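Local coordinates for SusD superfamily protein (Bacteroides fragilis NCTC 9343, PDB 3NQP) that probably binds glycans at the outer membrane, as a SusD-family lipoprotein that would hand them to a partner transporter, at residues Leu95-Ile99 against Val120-Arg124; Ser177-Asn183 against Trp198-Glu204; Asp328-Arg333 against Arg412-Ala417; His357-Asn361 against Glu445-Glu449. One frame throughout, in Å; residues are numbered along the deposited sequence.

Interaction 1: residues Leu95-Ile99 against Val120-Arg124; sequences LNLFI and VYGLR
Val120 fits between Leu95, Phe98 and Ile99, where helix 89-102 packs against helix 110-135. The helices run nearly antiparallel, at 154° between their directions and with short axes 9.9 Å apart, in the helical N-terminal part of the SusD fold. The apolar packing is divided between the two Val120 methyls. With CG1 anti to the backbone N (chi1 169°), that methyl lies 3.7 Å from Ile99 CG1 and also meets Leu95 CB, while the other branch, CG2, turns to the Phe98 ring and approaches CD2 at 3.7 Å. Leu95 sends CD1 past Val120 onto the backbone of Arg124, 3.5 Å from Arg124 CA.

The aromatic contact is a CH-pi interaction: Ile99 CD1 sits over the centre of the Tyr121 ring, 3.7 Å from the centroid and only 9° off the normal. The same methyl also covers a face of the Arg124 guanidinium, near its rim, while Ile99 CG2 reaches the phenol oxygen.

One hydrogen bond joins the two segments. Arg124, bent at chi3, donates from NH1 to Asn96 OD1 at 2.9 Å, in the plane of the guanidinium but well above the plane of the amide. Both groups have further partners: NE pairs with Asp173 of helix 163-181 in a salt bridge, and Asn96 ND2 donates to Arg141 O. A buried charge is thus fixed between an amide and a carboxylate, with a methyl against its face, which would restrict rotation of the guanidinium while probably strengthening its pairing with Asp173.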
loop_
_atom_site.group_PDB
_atom_site.type_symbol
_atom_site.label_atom_id
_atom_site.label_comp_id
_atom_site.label_asym_id
_atom_site.label_seq_id
_atom_site.Cartn_x
_atom_site.Cartn_y
_atom_site.Cartn_z
ATOM N N LEU A 95 -7.400 -13.711 -15.353
ATOM C CA LEU A 95 -8.136 -12.539 -15.800
ATOM C C LEU A 95 -8.330 -12.592 -17.317
ATOM O O LEU A 95 -9.435 -12.373 -17.806
ATOM C CB LEU A 95 -7.402 -11.257 -15.424
ATOM C CG LEU A 95 -7.069 -11.031 -13.939
ATOM C CD1 LEU A 95 -6.441 -9.675 -13.813
ATOM C CD2 LEU A 95 -8.291 -11.203 -13.063
ATOM N N ASN A 96 -7.263 -12.900 -18.052
ATOM C CA ASN A 96 -7.360 -12.994 -19.518
ATOM C C ASN A 96 -8.411 -14.024 -19.906
ATOM O O ASN A 96 -9.243 -13.783 -20.767
ATOM C CB ASN A 96 -5.988 -13.332 -20.115
ATOM C CG ASN A 96 -4.918 -12.299 -19.765
ATOM O OD1 ASN A 96 -5.238 -11.186 -19.395
ATOM N ND2 ASN A 96 -3.641 -12.672 -19.905
ATOM N N LEU A 97 -8.386 -15.170 -19.233
ATOM C CA LEU A 97 -9.326 -16.234 -19.532
ATOM C C LEU A 97 -10.756 -15.773 -19.251
ATOM O O LEU A 97 -11.653 -16.028 -20.021
ATOM C CB LEU A 97 -8.992 -17.474 -18.683
ATOM C CG LEU A 97 -9.767 -18.765 -18.981
ATOM C CD1 LEU A 97 -9.588 -19.145 -20.450
ATOM C CD2 LEU A 97 -9.301 -19.907 -18.068
ATOM N N PHE A 98 -10.976 -15.103 -18.126
ATOM C CA PHE A 98 -12.313 -14.604 -17.845
ATOM C C PHE A 98 -12.799 -13.666 -18.949
ATOM O O PHE A 98 -13.960 -13.744 -19.377
ATOM C CB PHE A 98 -12.375 -13.908 -16.512
ATOM C CG PHE A 98 -13.776 -13.527 -16.089
ATOM C CD1 PHE A 98 -14.542 -14.376 -15.292
ATOM C CD2 PHE A 98 -14.317 -12.306 -16.448
ATOM C CE1 PHE A 98 -15.824 -13.999 -14.876
ATOM C CE2 PHE A 98 -15.611 -11.946 -16.049
ATOM C CZ PHE A 98 -16.366 -12.822 -15.280
ATOM N N ILE A 99 -11.924 -12.772 -19.397
ATOM C CA ILE A 99 -12.309 -11.787 -20.392
ATOM C C ILE A 99 -12.666 -12.483 -21.708
ATOM O O ILE A 99 -13.733 -12.234 -22.276
ATOM C CB ILE A 99 -11.211 -10.740 -20.631
ATOM C CG1 ILE A 99 -11.080 -9.824 -19.402
ATOM C CG2 ILE A 99 -11.504 -9.945 -21.862
ATOM C CD1 ILE A 99 -9.870 -8.834 -19.497
ATOM N N VAL A 120 -12.681 -6.954 -13.916
ATOM C CA VAL A 120 -11.568 -7.772 -14.342
ATOM C C VAL A 120 -10.560 -6.934 -15.144
ATOM O O VAL A 120 -9.377 -7.109 -14.983
ATOM C CB VAL A 120 -12.034 -9.043 -15.085
ATOM C CG1 VAL A 120 -10.879 -9.729 -15.737
ATOM C CG2 VAL A 120 -12.767 -9.986 -14.072
ATOM N N TYR A 121 -11.023 -5.985 -15.955
ATOM C CA TYR A 121 -10.090 -5.044 -16.602
ATOM C C TYR A 121 -9.415 -4.127 -15.606
ATOM O O TYR A 121 -8.229 -3.834 -15.741
ATOM C CB TYR A 121 -10.798 -4.214 -17.646
ATOM C CG TYR A 121 -11.019 -4.907 -18.971
ATOM C CD1 TYR A 121 -10.016 -4.894 -19.955
ATOM C CD2 TYR A 121 -12.226 -5.514 -19.287
ATOM C CE1 TYR A 121 -10.206 -5.472 -21.194
ATOM C CE2 TYR A 121 -12.409 -6.130 -20.543
ATOM C CZ TYR A 121 -11.396 -6.077 -21.487
ATOM O OH TYR A 121 -11.554 -6.632 -22.723
ATOM N N GLY A 122 -10.153 -3.692 -14.582
ATOM C CA GLY A 122 -9.559 -2.929 -13.503
ATOM C C GLY A 122 -8.435 -3.674 -12.797
ATOM O O GLY A 122 -7.394 -3.097 -12.456
ATOM N N LEU A 123 -8.671 -4.940 -12.500
ATOM C CA LEU A 123 -7.710 -5.754 -11.788
ATOM C C LEU A 123 -6.522 -6.105 -12.649
ATOM O O LEU A 123 -5.400 -6.250 -12.133
ATOM C CB LEU A 123 -8.377 -7.029 -11.266
ATOM C CG LEU A 123 -9.324 -6.842 -10.083
ATOM C CD1 LEU A 123 -9.999 -8.208 -9.716
ATOM C CD2 LEU A 123 -8.661 -6.227 -8.845
ATOM N N ARG A 124 -6.717 -6.192 -13.962
ATOM C CA ARG A 124 -5.569 -6.467 -14.818
ATOM C C ARG A 124 -4.648 -5.229 -14.847
ATOM O O ARG A 124 -3.421 -5.377 -14.786
ATOM C CB ARG A 124 -5.944 -6.867 -16.228
ATOM C CG ARG A 124 -4.759 -7.414 -17.000
ATOM C CD ARG A 124 -5.251 -8.156 -18.257
ATOM N NE ARG A 124 -5.818 -7.225 -19.233
ATOM C CZ ARG A 124 -6.306 -7.592 -20.418
ATOM N NH1 ARG A 124 -6.327 -8.876 -20.769
ATOM N NH2 ARG A 124 -6.752 -6.680 -21.262
#

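Interaction 2: residues Ser177-Asn183 against Trp198-Glu204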
loop_
_atom_site.group_PDB
_atom_site.type_symbol
_atom_site.label_atom_id
_atom_site.label_comp_id
_atom_site.label_asym_id
_atom_site.label_seq_id
_atom_site.Cartn_x
_atom_site.Cartn_y
_atom_site.Cartn_z
ATOM N N SER A 177 -12.211 -0.619 -18.259
ATOM C CA SER A 177 -12.865 -0.780 -16.940
ATOM C C SER A 177 -13.941 0.284 -16.775
ATOM O O SER A 177 -15.067 -0.061 -16.464
ATOM C CB SER A 177 -11.875 -0.790 -15.763
ATOM O OG SER A 177 -12.539 -0.935 -14.460
HETATM N N MSE A 178 -13.616 1.547 -16.999
HETATM C CA MSE A 178 -14.621 2.627 -16.849
HETATM C C MSE A 178 -15.742 2.446 -17.898
HETATM O O MSE A 178 -16.929 2.726 -17.644
HETATM C CB MSE A 178 -13.990 4.018 -16.963
HETATM C CG MSE A 178 -12.881 4.333 -16.020
HETATM SE SE MSE A 178 -13.682 4.413 -14.208
HETATM C CE MSE A 178 -14.822 5.920 -14.523
ATOM N N GLU A 179 -15.382 1.995 -19.100
ATOM C CA GLU A 179 -16.391 1.885 -20.124
ATOM C C GLU A 179 -17.427 0.853 -19.733
ATOM O O GLU A 179 -18.621 1.066 -19.888
ATOM C CB GLU A 179 -15.738 1.529 -21.463
ATOM C CG GLU A 179 -16.651 1.502 -22.641
ATOM C CD GLU A 179 -15.895 1.050 -23.900
ATOM O OE1 GLU A 179 -14.694 1.397 -24.036
ATOM O OE2 GLU A 179 -16.489 0.317 -24.713
ATOM N N TYR A 180 -16.971 -0.263 -19.187
ATOM C CA TYR A 180 -17.885 -1.306 -18.750
ATOM C C TYR A 180 -18.690 -0.911 -17.510
ATOM O O TYR A 180 -19.867 -1.189 -17.452
ATOM C CB TYR A 180 -17.141 -2.637 -18.508
ATOM C CG TYR A 180 -16.874 -3.439 -19.740
ATOM C CD1 TYR A 180 -17.907 -4.044 -20.440
ATOM C CD2 TYR A 180 -15.575 -3.627 -20.192
ATOM C CE1 TYR A 180 -17.677 -4.797 -21.556
ATOM C CE2 TYR A 180 -15.327 -4.389 -21.319
ATOM C CZ TYR A 180 -16.367 -4.970 -22.003
ATOM O OH TYR A 180 -16.077 -5.719 -23.127
ATOM N N PHE A 181 -18.064 -0.293 -16.520
ATOM C CA PHE A 181 -18.789 0.114 -15.309
ATOM C C PHE A 181 -19.898 1.159 -15.631
ATOM O O PHE A 181 -20.940 1.219 -14.956
ATOM C CB PHE A 181 -17.814 0.701 -14.289
ATOM C CG PHE A 181 -17.079 -0.331 -13.424
ATOM C CD1 PHE A 181 -17.765 -1.309 -12.746
ATOM C CD2 PHE A 181 -15.712 -0.227 -13.205
ATOM C CE1 PHE A 181 -17.098 -2.202 -11.919
ATOM C CE2 PHE A 181 -15.047 -1.128 -12.424
ATOM C CZ PHE A 181 -15.756 -2.137 -11.780
ATOM N N GLY A 182 -19.648 1.998 -16.639
ATOM C CA GLY A 182 -20.578 3.047 -17.069
ATOM C C GLY A 182 -20.988 3.914 -15.909
ATOM O O GLY A 182 -20.134 4.499 -15.239
ATOM N N ASN A 183 -22.302 3.976 -15.679
ATOM C CA ASN A 183 -22.904 4.734 -14.563
ATOM C C ASN A 183 -23.160 3.904 -13.298
ATOM O O ASN A 183 -23.762 4.389 -12.376
ATOM C CB ASN A 183 -24.223 5.378 -15.012
ATOM C CG ASN A 183 -24.015 6.601 -15.905
ATOM O OD1 ASN A 183 -23.277 7.542 -15.559
ATOM N ND2 ASN A 183 -24.717 6.627 -17.033
ATOM N N TRP A 198 -14.033 -5.363 -6.418
ATOM C CA TRP A 198 -13.564 -4.194 -7.141
ATOM C C TRP A 198 -14.751 -3.443 -7.718
ATOM O O TRP A 198 -15.784 -4.049 -8.017
ATOM C CB TRP A 198 -12.589 -4.632 -8.236
ATOM C CG TRP A 198 -11.780 -3.499 -8.837
ATOM C CD1 TRP A 198 -12.111 -2.761 -9.917
ATOM C CD2 TRP A 198 -10.552 -2.971 -8.352
ATOM N NE1 TRP A 198 -11.149 -1.831 -10.172
ATOM C CE2 TRP A 198 -10.168 -1.947 -9.231
ATOM C CE3 TRP A 198 -9.708 -3.294 -7.279
ATOM C CZ2 TRP A 198 -8.977 -1.243 -9.094
ATOM C CZ3 TRP A 198 -8.538 -2.572 -7.139
ATOM C CH2 TRP A 198 -8.195 -1.555 -8.021
ATOM N N SER A 199 -14.637 -2.120 -7.807
ATOM C CA SER A 199 -15.773 -1.249 -8.114
ATOM C C SER A 199 -15.300 -0.136 -9.021
ATOM O O SER A 199 -14.095 0.040 -9.217
ATOM C CB SER A 199 -16.328 -0.629 -6.822
ATOM O OG SER A 199 -15.323 0.217 -6.185
ATOM N N LYS A 200 -16.245 0.648 -9.517
ATOM C CA LYS A 200 -15.942 1.842 -10.325
ATOM C C LYS A 200 -15.080 2.849 -9.565
ATOM O O LYS A 200 -14.078 3.382 -10.086
ATOM C CB LYS A 200 -17.227 2.470 -10.826
ATOM C CG LYS A 200 -17.040 3.612 -11.814
ATOM C CD LYS A 200 -18.356 4.288 -12.051
ATOM C CE LYS A 200 -18.163 5.593 -12.698
ATOM N NZ LYS A 200 -19.393 6.194 -13.136
ATOM N N ALA A 201 -15.434 3.110 -8.323
ATOM C CA ALA A 201 -14.603 3.968 -7.490
ATOM C C ALA A 201 -13.151 3.485 -7.401
ATOM O O ALA A 201 -12.228 4.256 -7.390
ATOM C CB ALA A 201 -15.193 4.071 -6.132
ATOM N N ALA A 202 -12.969 2.191 -7.271
ATOM C CA ALA A 202 -11.657 1.618 -7.150
ATOM C C ALA A 202 -10.855 1.855 -8.420
ATOM O O ALA A 202 -9.646 2.200 -8.348
ATOM C CB ALA A 202 -11.754 0.111 -6.824
ATOM N N THR A 203 -11.509 1.680 -9.577
ATOM C CA THR A 203 -10.871 1.997 -10.848
ATOM C C THR A 203 -10.492 3.483 -10.926
ATOM O O THR A 203 -9.391 3.845 -11.418
ATOM C CB THR A 203 -11.717 1.594 -12.054
ATOM O OG1 THR A 203 -11.727 0.168 -12.148
ATOM C CG2 THR A 203 -11.124 2.198 -13.403
ATOM N N GLU A 204 -11.369 4.350 -10.450
ATOM C CA GLU A 204 -11.062 5.791 -10.446
ATOM C C GLU A 204 -9.858 6.112 -9.514
ATOM O O GLU A 204 -9.032 6.945 -9.856
ATOM C CB GLU A 204 -12.276 6.624 -10.071
ATOM C CG GLU A 204 -13.352 6.615 -11.135
ATOM C CD GLU A 204 -14.117 7.896 -11.220
ATOM O OE1 GLU A 204 -13.670 8.773 -11.987
ATOM O OE2 GLU A 204 -15.116 8.039 -10.504
#
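Ser177 and Thr203 bridge an antiparallel helix pair, the end of helix 163-181 lying beside the start of helix 200-216. Thr203 OG1 donates to Ser177 OG at 2.7 Å. Next to them the Phe181 ring lies flat on the opening turn of the other helix, with the backbone N of Lys200 over its centre and Thr203 OG1 at its edge. Lys200 CB makes a CH-pi contact with the same ring, 4.2 Å from the centroid. The selenomethionine at Met178, bent at chi2 and chi3, curls back to bring SE to 3.5 Å from Thr203 CG2 and CE against Glu204 CG.

Further out, Trp198 NE1 donates to Thr203 OG1 at 2.9 Å in the indole plane, and Ser177 OG is bonded on to Gly118 O, so the two hydroxyls form a buried polar chain linking three helices. Ser199 is the N-cap, accepting from Ala202 N. Glu204, whose CG touches the selenomethionine, has its carboxylate held by His235, Ser238 and Tyr243. Just past the helix end, Gly182 has positive phi, and its carbonyl meets the extended Lys200: NZ, also bonded to Asn185, donates to Gly182 O at 2.8 Å, in the carbonyl plane.

Interaction 3: residues Asp328-Arg333 against Arg412-Ala417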
loop_
_atom_site.group_PDB
_atom_site.type_symbol
_atom_site.label_atom_id
_atom_site.label_comp_id
_atom_site.label_asym_id
_atom_site.label_seq_id
_atom_site.Cartn_x
_atom_site.Cartn_y
_atom_site.Cartn_z
ATOM N N ASP A 328 3.375 13.246 17.597
ATOM C CA ASP A 328 2.999 13.925 18.851
ATOM C C ASP A 328 2.107 13.032 19.684
ATOM O O ASP A 328 1.356 12.214 19.141
ATOM C CB ASP A 328 2.210 15.207 18.554
ATOM C CG ASP A 328 3.021 16.218 17.814
ATOM O OD1 ASP A 328 4.189 16.397 18.196
ATOM O OD2 ASP A 328 2.510 16.819 16.859
ATOM N N ASP A 329 2.189 13.155 21.004
ATOM C CA ASP A 329 1.347 12.341 21.868
ATOM C C ASP A 329 -0.133 12.647 21.666
ATOM O O ASP A 329 -0.958 11.789 21.917
ATOM C CB ASP A 329 1.702 12.505 23.352
ATOM C CG ASP A 329 3.023 11.833 23.733
ATOM O OD1 ASP A 329 3.455 10.830 23.112
ATOM O OD2 ASP A 329 3.609 12.313 24.713
ATOM N N ALA A 330 -0.463 13.852 21.194
ATOM C CA ALA A 330 -1.862 14.261 21.011
ATOM C C ALA A 330 -2.438 13.725 19.710
ATOM O O ALA A 330 -3.603 13.909 19.447
ATOM C CB ALA A 330 -2.000 15.799 21.021
ATOM N N ASP A 331 -1.602 13.099 18.894
ATOM C CA ASP A 331 -2.006 12.480 17.618
ATOM C C ASP A 331 -2.516 11.067 17.966
ATOM O O ASP A 331 -1.742 10.203 18.359
ATOM C CB ASP A 331 -0.788 12.437 16.696
ATOM C CG ASP A 331 -1.060 11.925 15.305
ATOM O OD1 ASP A 331 -2.016 11.148 15.097
ATOM O OD2 ASP A 331 -0.263 12.291 14.402
ATOM N N THR A 332 -3.817 10.840 17.780
ATOM C CA THR A 332 -4.461 9.550 18.105
ATOM C C THR A 332 -3.900 8.406 17.253
ATOM O O THR A 332 -3.998 7.265 17.648
ATOM C CB THR A 332 -5.985 9.599 17.886
ATOM O OG1 THR A 332 -6.267 9.848 16.495
ATOM C CG2 THR A 332 -6.620 10.743 18.728
ATOM N N ARG A 333 -3.275 8.696 16.112
ATOM C CA ARG A 333 -2.684 7.618 15.294
ATOM C C ARG A 333 -1.530 6.933 16.026
ATOM O O ARG A 333 -1.187 5.787 15.716
ATOM C CB ARG A 333 -2.195 8.143 13.955
ATOM C CG ARG A 333 -3.294 8.757 13.090
ATOM C CD ARG A 333 -2.746 9.354 11.831
ATOM N NE ARG A 333 -2.009 10.576 12.111
ATOM C CZ ARG A 333 -1.763 11.541 11.237
ATOM N NH1 ARG A 333 -2.143 11.435 9.961
ATOM N NH2 ARG A 333 -1.108 12.610 11.627
ATOM N N ARG A 412 -8.447 15.308 11.766
ATOM C CA ARG A 412 -8.997 14.014 12.184
ATOM C C ARG A 412 -8.065 13.291 13.157
ATOM O O ARG A 412 -8.519 12.747 14.140
ATOM C CB ARG A 412 -9.310 13.128 10.976
ATOM C CG ARG A 412 -10.205 11.927 11.307
ATOM C CD ARG A 412 -9.392 10.705 11.780
ATOM N NE ARG A 412 -8.652 10.084 10.678
ATOM C CZ ARG A 412 -9.177 9.227 9.795
ATOM N NH1 ARG A 412 -10.447 8.864 9.883
ATOM N NH2 ARG A 412 -8.425 8.713 8.813
ATOM N N ALA A 413 -6.764 13.285 12.860
ATOM C CA ALA A 413 -5.761 12.601 13.676
ATOM C C ALA A 413 -5.752 13.082 15.121
ATOM O O ALA A 413 -5.673 12.262 16.055
ATOM C CB ALA A 413 -4.356 12.776 13.063
ATOM N N TYR A 414 -5.802 14.408 15.307
ATOM C CA TYR A 414 -5.639 14.965 16.650
ATOM C C TYR A 414 -6.917 14.916 17.497
ATOM O O TYR A 414 -6.842 15.058 18.713
ATOM C CB TYR A 414 -5.061 16.377 16.595
ATOM C CG TYR A 414 -3.581 16.381 16.256
ATOM C CD1 TYR A 414 -3.148 16.343 14.938
ATOM C CD2 TYR A 414 -2.628 16.393 17.255
ATOM C CE1 TYR A 414 -1.805 16.346 14.617
ATOM C CE2 TYR A 414 -1.281 16.376 16.946
ATOM C CZ TYR A 414 -0.871 16.355 15.621
ATOM O OH TYR A 414 0.485 16.316 15.352
ATOM N N GLY A 415 -8.063 14.725 16.858
ATOM C CA GLY A 415 -9.325 14.444 17.553
ATOM C C GLY A 415 -9.721 15.623 18.397
ATOM O O GLY A 415 -9.639 16.751 17.934
ATOM N N ASN A 416 -10.061 15.368 19.664
ATOM C CA ASN A 416 -10.452 16.423 20.586
ATOM C C ASN A 416 -9.260 17.273 21.002
ATOM O O ASN A 416 -9.455 18.317 21.614
ATOM C CB ASN A 416 -11.079 15.838 21.885
ATOM C CG ASN A 416 -12.379 15.131 21.635
ATOM O OD1 ASN A 416 -13.133 15.488 20.733
ATOM N ND2 ASN A 416 -12.658 14.116 22.443
ATOM N N ALA A 417 -8.037 16.805 20.738
ATOM C CA ALA A 417 -6.844 17.600 21.031
ATOM C C ALA A 417 -6.449 18.563 19.878
ATOM O O ALA A 417 -5.461 19.288 19.977
ATOM C CB ALA A 417 -5.663 16.667 21.415
HETATM O O HOH W 1 1.706 13.768 15.082
#
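Tyr414 has the most surface buried here, where the end of helix 399-414 meets the type I beta turn Asp328-Asp331 that precedes helix 333-337. Its ring lies along the turn. Asp331 CB sits over one face in a CH-pi contact, 4.2 Å from the centroid, and Ala330 CB comes at the ring edge, 3.9 Å from CD2. The hydroxyl carries on to Asp328, donating to OD2 at 2.6 Å on the anti lone pair, with the carboxylate and ring planes 45° apart. A water adds to this grip, giving one hydrogen to Tyr414 OH and one to Asp331 OD2 while accepting from Asp328 N. Tyr423 of helix 420-423 stacks with the Tyr414 ring.

Ala413 works from both ends. Its carbonyl, near the C-terminus of the helix, accepts from Thr332 N and from Thr332 OG1, the latter a short bond of 2.5 Å. A chi1 of 63° puts OG1 back over its own backbone, so amide and hydroxyl reach the same oxygen. Ala413 CB presses on a face of the Arg333 guanidinium, toward its rim. That guanidinium is held side-on by Asp331, NE to OD1 and NH2 to OD2, and salt-bridged further to Glu441 and Glu445 of helix 431-445; the grip leaves it little freedom to rotate.

Ala330, the third main contributor, also meets Ala417 CB after Gly415 has taken the chain out of the helix with positive phi. Asp331 OD1 itself has a second task as a helix cap, accepting from Arg333 N at 2.9 Å.

Interaction 4: residues His357-Asn361 against Glu445-Glu449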
loop_
_atom_site.group_PDB
_atom_site.type_symbol
_atom_site.label_atom_id
_atom_site.label_comp_id
_atom_site.label_asym_id
_atom_site.label_seq_id
_atom_site.Cartn_x
_atom_site.Cartn_y
_atom_site.Cartn_z
ATOM N N HIS A 357 5.525 -2.007 18.460
ATOM C CA HIS A 357 4.777 -3.185 18.077
ATOM C C HIS A 357 3.415 -2.743 17.502
ATOM O O HIS A 357 2.742 -1.882 18.065
ATOM C CB HIS A 357 4.605 -4.077 19.331
ATOM C CG HIS A 357 5.855 -4.229 20.140
ATOM N ND1 HIS A 357 6.750 -5.255 19.936
ATOM C CD2 HIS A 357 6.360 -3.488 21.166
ATOM C CE1 HIS A 357 7.768 -5.123 20.779
ATOM N NE2 HIS A 357 7.540 -4.074 21.554
ATOM N N VAL A 358 3.053 -3.255 16.323
ATOM C CA VAL A 358 1.975 -2.650 15.569
ATOM C C VAL A 358 0.657 -3.316 15.899
ATOM O O VAL A 358 0.470 -4.531 15.655
ATOM C CB VAL A 358 2.252 -2.703 14.016
ATOM C CG1 VAL A 358 1.066 -2.105 13.247
ATOM C CG2 VAL A 358 3.565 -1.925 13.692
ATOM N N ARG A 359 -0.266 -2.514 16.452
ATOM C CA ARG A 359 -1.599 -2.969 16.783
ATOM C C ARG A 359 -2.693 -2.290 15.931
ATOM O O ARG A 359 -3.877 -2.334 16.281
ATOM C CB ARG A 359 -1.864 -2.720 18.272
ATOM C CG ARG A 359 -1.743 -1.275 18.676
ATOM C CD ARG A 359 -2.362 -1.059 20.069
ATOM N NE ARG A 359 -1.764 0.103 20.702
ATOM C CZ ARG A 359 -1.742 0.287 22.021
ATOM N NH1 ARG A 359 -2.312 -0.625 22.791
ATOM N NH2 ARG A 359 -1.149 1.363 22.555
ATOM N N LYS A 360 -2.283 -1.699 14.806
ATOM C CA LYS A 360 -3.163 -0.930 13.929
ATOM C C LYS A 360 -4.326 -1.730 13.394
ATOM O O LYS A 360 -5.430 -1.195 13.286
ATOM C CB LYS A 360 -2.368 -0.401 12.729
ATOM C CG LYS A 360 -3.127 0.645 11.875
ATOM C CD LYS A 360 -2.195 1.331 10.869
ATOM C CE LYS A 360 -2.971 2.231 9.909
ATOM N NZ LYS A 360 -2.060 3.084 9.118
ATOM N N ASN A 361 -4.074 -2.988 13.039
ATOM C CA ASN A 361 -5.016 -3.776 12.218
ATOM C C ASN A 361 -4.831 -5.286 12.491
ATOM O O ASN A 361 -4.580 -6.072 11.601
ATOM C CB ASN A 361 -4.813 -3.404 10.737
ATOM C CG ASN A 361 -5.837 -4.014 9.806
ATOM O OD1 ASN A 361 -7.017 -4.167 10.162
ATOM N ND2 ASN A 361 -5.401 -4.313 8.572
ATOM N N GLU A 445 -0.022 8.543 8.375
ATOM C CA GLU A 445 -1.398 8.102 8.123
ATOM C C GLU A 445 -1.441 6.626 7.688
ATOM O O GLU A 445 -2.379 5.888 8.030
ATOM C CB GLU A 445 -2.056 8.989 7.059
ATOM C CG GLU A 445 -3.526 8.766 6.748
ATOM C CD GLU A 445 -4.450 9.060 7.940
ATOM O OE1 GLU A 445 -4.052 9.793 8.856
ATOM O OE2 GLU A 445 -5.566 8.552 7.943
ATOM N N PHE A 446 -0.430 6.216 6.936
ATOM C CA PHE A 446 -0.459 4.956 6.194
ATOM C C PHE A 446 0.614 3.910 6.586
ATOM O O PHE A 446 1.059 3.101 5.777
ATOM C CB PHE A 446 -0.346 5.262 4.719
ATOM C CG PHE A 446 -1.456 6.047 4.189
ATOM C CD1 PHE A 446 -2.749 5.530 4.178
ATOM C CD2 PHE A 446 -1.251 7.333 3.685
ATOM C CE1 PHE A 446 -3.796 6.286 3.701
ATOM C CE2 PHE A 446 -2.308 8.068 3.192
ATOM C CZ PHE A 446 -3.581 7.540 3.212
ATOM N N ILE A 447 0.988 3.915 7.843
ATOM C CA ILE A 447 1.809 2.840 8.407
ATOM C C ILE A 447 1.124 1.500 8.136
ATOM O O ILE A 447 -0.042 1.308 8.467
ATOM C CB ILE A 447 2.074 3.064 9.917
ATOM C CG1 ILE A 447 3.057 4.246 10.093
ATOM C CG2 ILE A 447 2.686 1.785 10.567
ATOM C CD1 ILE A 447 3.328 4.654 11.506
ATOM N N GLN A 448 1.862 0.605 7.476
ATOM C CA GLN A 448 1.430 -0.738 7.204
ATOM C C GLN A 448 0.352 -0.784 6.110
ATOM O O GLN A 448 -0.376 -1.745 6.036
ATOM C CB GLN A 448 0.939 -1.437 8.477
ATOM C CG GLN A 448 1.080 -2.939 8.427
ATOM C CD GLN A 448 0.512 -3.605 9.648
ATOM O OE1 GLN A 448 -0.693 -3.545 9.890
ATOM N NE2 GLN A 448 1.380 -4.290 10.409
ATOM N N GLU A 449 0.285 0.279 5.297
ATOM C CA GLU A 449 -0.694 0.436 4.208
ATOM C C GLU A 449 -0.004 0.706 2.855
ATOM O O GLU A 449 -0.653 1.072 1.881
ATOM C CB GLU A 449 -1.704 1.520 4.569
ATOM C CG GLU A 449 -2.762 1.107 5.559
ATOM C CD GLU A 449 -3.741 2.218 5.788
ATOM O OE1 GLU A 449 -3.423 3.104 6.655
ATOM O OE2 GLU A 449 -4.800 2.228 5.082
HETATM O O HOH W 2 0.523 -5.753 13.167
HETATM O O HOH W 3 -2.685 -4.066 7.967
HETATM O O HOH W 4 -1.720 -4.296 12.127
#
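The type II beta turn Phe446-Glu449, which ends helix 431-445, receives Lys360 from the loop that follows strand 351-358. Fully extended, with CG anti to the backbone N (chi1 -169°), the lysine delivers its amino group into the bend. NZ donates to three oxygens: Ile447 O at 2.8 Å, on a lone pair in the carbonyl plane; Glu445 O at 3.0 Å, from above the plane of the Glu445 carbonyl; and Glu449 OE1 at 2.8 Å, a salt bridge met on the anti side. The ammonium therefore sits at the C-terminal end of a helix, where the dipole would probably favour its charge. Arg381 is a second partner of Glu449 OE1, and the Glu445 side chain turns away to Arg333, Arg381 and Arg412. Phe251 and Phe255 of helix 251-255 pack against the lysine chain.

Gln448 runs alongside Val358 in the opposite sense, its NE2 3.6 Å from Val358 CG1. The hydrogen bonding between its amide and 357-361 runs through waters. One accepts from NE2 and donates to Val358 O; a second donates to OE1 and makes a weak bond with Asn361 N. Asn361 ND2 also donates to Asp376 O. The last water donates to Gln448 OE1 and accepts from Asn361 ND2, both at 2.8 Å.

Overall arrangement
Interactions 1 and 2 touch each other and share the helical N-terminal part: helices 110-135 and 163-181 follow one another, and Leu123 packs on Trp198 between the two contacts. Both are buried antiparallel helix pairs, interaction 1 mostly apolar, interaction 2 mixing ring packing with hydroxyl and lysine bonds. Interactions 3 and 4 lie in the SusD-family part, their segments alternating along the chain and their centres about 15 Å apart. Interaction 3 joins a turn to a helix end, interaction 4 a post-strand loop to the turn after a helix. Both rely on charges and waters; Glu445 unites them, bound to Arg333 and Arg412. Interaction 3 is partly exposed, whereas interaction 4 is buried nearer the middle.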